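Giardin subunit alpha-1 (Giardia intestinalis, PDB 4EVF) is an annexin that binds calcium and, in a calcium-dependent way, phospholipids such as phosphatidylserine, and takes part in parasite attachment to the intestinal mucosa. Local coordinates at residues V149-S154 and L174-G179; T207-T210 and T216-C219. One frame throughout, in Å; residues are numbered along the deposited sequence.

Contact 1 (V149-S154 and L174-G179); sequences VSRPGS and LIDFFG
R151 reaches from a loop onto one flank of helix 171-180, where it meets F177 and D176. The packing part is R151 against F177. The edge of the F177 ring is set against one face of the guanidinium, CD2 of F177 lying 3.5 Å from NE of R151. The last methylene, CD of R151, also touches the ring, 3.5 Å from CE2 of F177. The chain bends at chi3 (67°), and the guanidinium meets the ring edge steeply, the planes 65° apart.

The polar part is thinner. OD2 of D176 sits at the guanidinium edge, near its plane, but the salt bridge from NH1 of R151 is long, at 3.9 Å. One water completes it: it accepts from NH2 of R151 (3.2 Å) and donates to OD2 of D176 (2.6 Å). The stronger partner of R151 is E158, paired with NE.

This is structural packing within the all-helical annexin fold. It ties the loop between helices 135-145 and 155-167 to helix 171-180. S154 is the N-cap of helix 155-167. E185 takes bonds from S150 and from the backbone N of R151. F177 also packs on Y186 and I189 of helix 183-196.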
# COMPACT_ATOMS: atom_id res chain seq x y z
N VAL A 149 3.63 -13.08 16.30
CA VAL A 149 3.71 -13.86 17.53
C VAL A 149 3.58 -12.92 18.72
O VAL A 149 4.35 -11.96 18.85
CB VAL A 149 5.06 -14.59 17.63
CG1 VAL A 149 5.26 -15.17 19.03
CG2 VAL A 149 5.17 -15.69 16.57
N SER A 150 2.61 -13.19 19.58
CA SER A 150 2.40 -12.36 20.74
C SER A 150 3.69 -12.22 21.53
O SER A 150 4.48 -13.16 21.64
CB SER A 150 1.30 -12.93 21.63
OG SER A 150 1.18 -12.16 22.81
N ARG A 151 3.91 -11.03 22.09
CA ARG A 151 5.13 -10.78 22.84
C ARG A 151 4.98 -11.06 24.34
O ARG A 151 3.94 -10.80 24.93
CB ARG A 151 5.67 -9.38 22.54
CG ARG A 151 6.07 -9.29 21.08
CD ARG A 151 7.07 -8.24 20.79
NE ARG A 151 8.38 -8.49 21.37
CZ ARG A 151 9.36 -9.20 20.80
NH1 ARG A 151 9.17 -9.80 19.63
NH2 ARG A 151 10.52 -9.32 21.41
N PRO A 152 6.05 -11.60 24.95
CA PRO A 152 6.09 -12.09 26.34
C PRO A 152 5.60 -11.07 27.37
O PRO A 152 4.71 -11.39 28.16
CB PRO A 152 7.57 -12.40 26.57
CG PRO A 152 8.31 -11.63 25.50
CD PRO A 152 7.38 -11.67 24.32
N GLY A 153 6.16 -9.87 27.36
CA GLY A 153 5.89 -8.92 28.43
C GLY A 153 4.75 -7.94 28.23
O GLY A 153 3.98 -8.04 27.27
N SER A 154 4.65 -7.00 29.16
CA SER A 154 3.72 -5.88 29.06
C SER A 154 4.27 -4.86 28.07
O SER A 154 5.43 -4.96 27.68
CB SER A 154 3.61 -5.21 30.42
OG SER A 154 4.87 -4.65 30.75
N LEU A 174 15.83 -6.26 16.52
CA LEU A 174 15.02 -5.29 15.79
C LEU A 174 14.28 -5.93 14.62
O LEU A 174 13.08 -5.68 14.42
CB LEU A 174 15.91 -4.16 15.30
CG LEU A 174 16.04 -2.89 16.14
CD1 LEU A 174 15.73 -3.06 17.61
CD2 LEU A 174 17.43 -2.24 15.91
N ILE A 175 14.98 -6.76 13.86
CA ILE A 175 14.41 -7.40 12.68
C ILE A 175 13.30 -8.35 13.10
O ILE A 175 12.22 -8.39 12.51
CB ILE A 175 15.50 -8.13 11.87
CG1 ILE A 175 16.48 -7.12 11.26
CG2 ILE A 175 14.88 -8.97 10.78
CD1 ILE A 175 17.80 -7.74 10.82
N ASP A 176 13.57 -9.13 14.14
CA ASP A 176 12.59 -10.07 14.65
C ASP A 176 11.41 -9.33 15.27
O ASP A 176 10.27 -9.72 15.08
CB ASP A 176 13.24 -10.99 15.69
CG ASP A 176 12.25 -11.94 16.31
OD1 ASP A 176 11.98 -12.99 15.69
OD2 ASP A 176 11.73 -11.63 17.41
N PHE A 177 11.67 -8.26 16.01
CA PHE A 177 10.59 -7.52 16.64
C PHE A 177 9.63 -6.91 15.62
O PHE A 177 8.43 -7.16 15.65
CB PHE A 177 11.11 -6.41 17.56
CG PHE A 177 10.02 -5.55 18.13
CD1 PHE A 177 9.61 -4.41 17.47
CD2 PHE A 177 9.39 -5.91 19.31
CE1 PHE A 177 8.59 -3.63 17.99
CE2 PHE A 177 8.39 -5.13 19.84
CZ PHE A 177 7.98 -3.99 19.18
N PHE A 178 10.15 -6.09 14.71
CA PHE A 178 9.30 -5.47 13.71
C PHE A 178 8.68 -6.50 12.75
O PHE A 178 7.56 -6.31 12.27
CB PHE A 178 10.06 -4.36 12.97
CG PHE A 178 10.23 -3.12 13.79
CD1 PHE A 178 9.22 -2.17 13.85
CD2 PHE A 178 11.38 -2.92 14.54
CE1 PHE A 178 9.36 -1.04 14.63
CE2 PHE A 178 11.52 -1.80 15.32
CZ PHE A 178 10.51 -0.85 15.36
N GLY A 179 9.38 -7.61 12.52
CA GLY A 179 8.86 -8.64 11.64
C GLY A 179 7.81 -9.58 12.22
O GLY A 179 7.12 -10.27 11.46
O HOH W 1 12.58 -9.70 18.99

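Contact 2 (T207-T210 and T216-C219); sequences TIYT and TFYC
Y209 and F217 stack their rings in a buried part of what is probably the third annexin repeat. This is an offset stack: the centroids are 4.5 Å apart and the planes are tilted by 29°. The CE2 corner of the tyrosine does most of the touching. It lies over the middle of the F217 ring, 3.4 Å above the plane. The closest pair is CE2 of Y209 and CE1 of F217, at 3.5 Å. The neighbouring atoms follow along the ring, with OH of Y209 3.6 Å from CZ of F217 and CD2 of Y209 3.8 Å from CD1 of F217. The tilt brings CE2 closest and leaves CD1 and CE1 of Y209 farther from the phenylalanine.

Both side chains point toward the opposite segment. In each, CG stands beside the backbone N (chi1 -74° in Y209, -79° in F217), and this shared turn lets the rings meet between the two segments. They meet by van der Waals and stacking contact, with no hydrogen bond between the segments. The tyrosine hydroxyl is satisfied elsewhere, by OD1 of D135.

The outer side is looser. T207 and T210 are exposed and do not meet the second segment. T207 instead bonds K199 through its OG1. Y218 is partly exposed and joins other rings, Y214, F222 and Y233.

Y209 is the first residue to leave helix 201-208, and F217 lies on helix 211-225, so the stack bridges a short helix-to-helix turn. From helix 171-180, T171 touches Y209 and I175 touches F217. L139 of helix 135-145 also touches F217.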
# COMPACT_ATOMS: atom_id res chain seq x y z
N THR A 207 18.17 7.02 14.27
CA THR A 207 19.48 7.06 14.91
C THR A 207 20.36 5.91 14.43
O THR A 207 21.57 6.08 14.28
CB THR A 207 19.37 6.99 16.44
OG1 THR A 207 18.75 8.18 16.94
CG2 THR A 207 20.75 6.84 17.06
N ILE A 208 19.75 4.75 14.19
CA ILE A 208 20.50 3.55 13.85
C ILE A 208 20.54 3.22 12.35
O ILE A 208 21.51 2.62 11.88
CB ILE A 208 19.96 2.32 14.62
CG1 ILE A 208 20.78 1.07 14.25
CG2 ILE A 208 18.49 2.10 14.30
CD1 ILE A 208 20.55 -0.11 15.15
N TYR A 209 19.52 3.63 11.60
CA TYR A 209 19.40 3.29 10.18
C TYR A 209 19.41 4.49 9.22
O TYR A 209 18.92 5.57 9.54
CB TYR A 209 18.13 2.47 9.95
CG TYR A 209 18.20 1.04 10.45
CD1 TYR A 209 19.30 0.23 10.18
CD2 TYR A 209 17.15 0.50 11.19
CE1 TYR A 209 19.36 -1.09 10.64
CE2 TYR A 209 17.20 -0.81 11.65
CZ TYR A 209 18.29 -1.60 11.37
OH TYR A 209 18.31 -2.91 11.84
N THR A 210 19.96 4.28 8.02
CA THR A 210 19.84 5.25 6.93
C THR A 210 19.34 4.59 5.64
O THR A 210 19.36 3.36 5.51
CB THR A 210 21.20 5.90 6.62
OG1 THR A 210 22.13 4.88 6.23
CG2 THR A 210 21.74 6.63 7.85
N THR A 216 12.58 1.25 5.22
CA THR A 216 11.90 -0.03 5.43
C THR A 216 11.34 -0.12 6.85
O THR A 216 10.16 -0.47 7.04
CB THR A 216 12.83 -1.24 5.15
OG1 THR A 216 13.24 -1.24 3.78
CG2 THR A 216 12.11 -2.55 5.45
N PHE A 217 12.17 0.18 7.84
CA PHE A 217 11.72 0.14 9.24
C PHE A 217 10.70 1.24 9.55
O PHE A 217 9.78 1.06 10.36
CB PHE A 217 12.91 0.20 10.20
CG PHE A 217 13.63 -1.11 10.37
CD1 PHE A 217 14.53 -1.55 9.41
CD2 PHE A 217 13.42 -1.90 11.49
CE1 PHE A 217 15.19 -2.76 9.55
CE2 PHE A 217 14.07 -3.11 11.65
CZ PHE A 217 14.97 -3.54 10.67
N TYR A 218 10.88 2.40 8.91
CA TYR A 218 9.95 3.50 9.07
C TYR A 218 8.56 3.13 8.52
O TYR A 218 7.53 3.40 9.15
CB TYR A 218 10.49 4.75 8.38
CG TYR A 218 9.87 6.06 8.85
CD1 TYR A 218 9.43 6.22 10.16
CD2 TYR A 218 9.71 7.12 7.98
CE1 TYR A 218 8.87 7.42 10.59
CE2 TYR A 218 9.16 8.33 8.40
CZ TYR A 218 8.74 8.46 9.70
OH TYR A 218 8.18 9.65 10.11
N CYS A 219 8.53 2.52 7.34
CA CYS A 219 7.26 2.09 6.77
C CYS A 219 6.63 1.03 7.66
O CYS A 219 5.41 1.04 7.91
CB CYS A 219 7.42 1.58 5.33
SG CYS A 219 7.70 2.91 4.09

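Contacts 1 and 2 follow one another along the chain, and their centres are about 17 Å apart. Helix 171-180 connects them. D176 and F177 of this helix meet the loop of contact 1, while L174, I175 and F178 pack on contact 2. The touches are packing contacts: CD2 of F178 is 3.8 Å from CD2 of F217, and CG1 of I175 is 3.9 Å from CZ of F217. CD2 of L174 also meets CD1 of I208, at 3.9 Å. Contact 2 is buried, whereas contact 1 is only partly so and uses charge and a water. Both lie on the same side of the chain's centre. This is the apo form, and no calcium takes part in either contact.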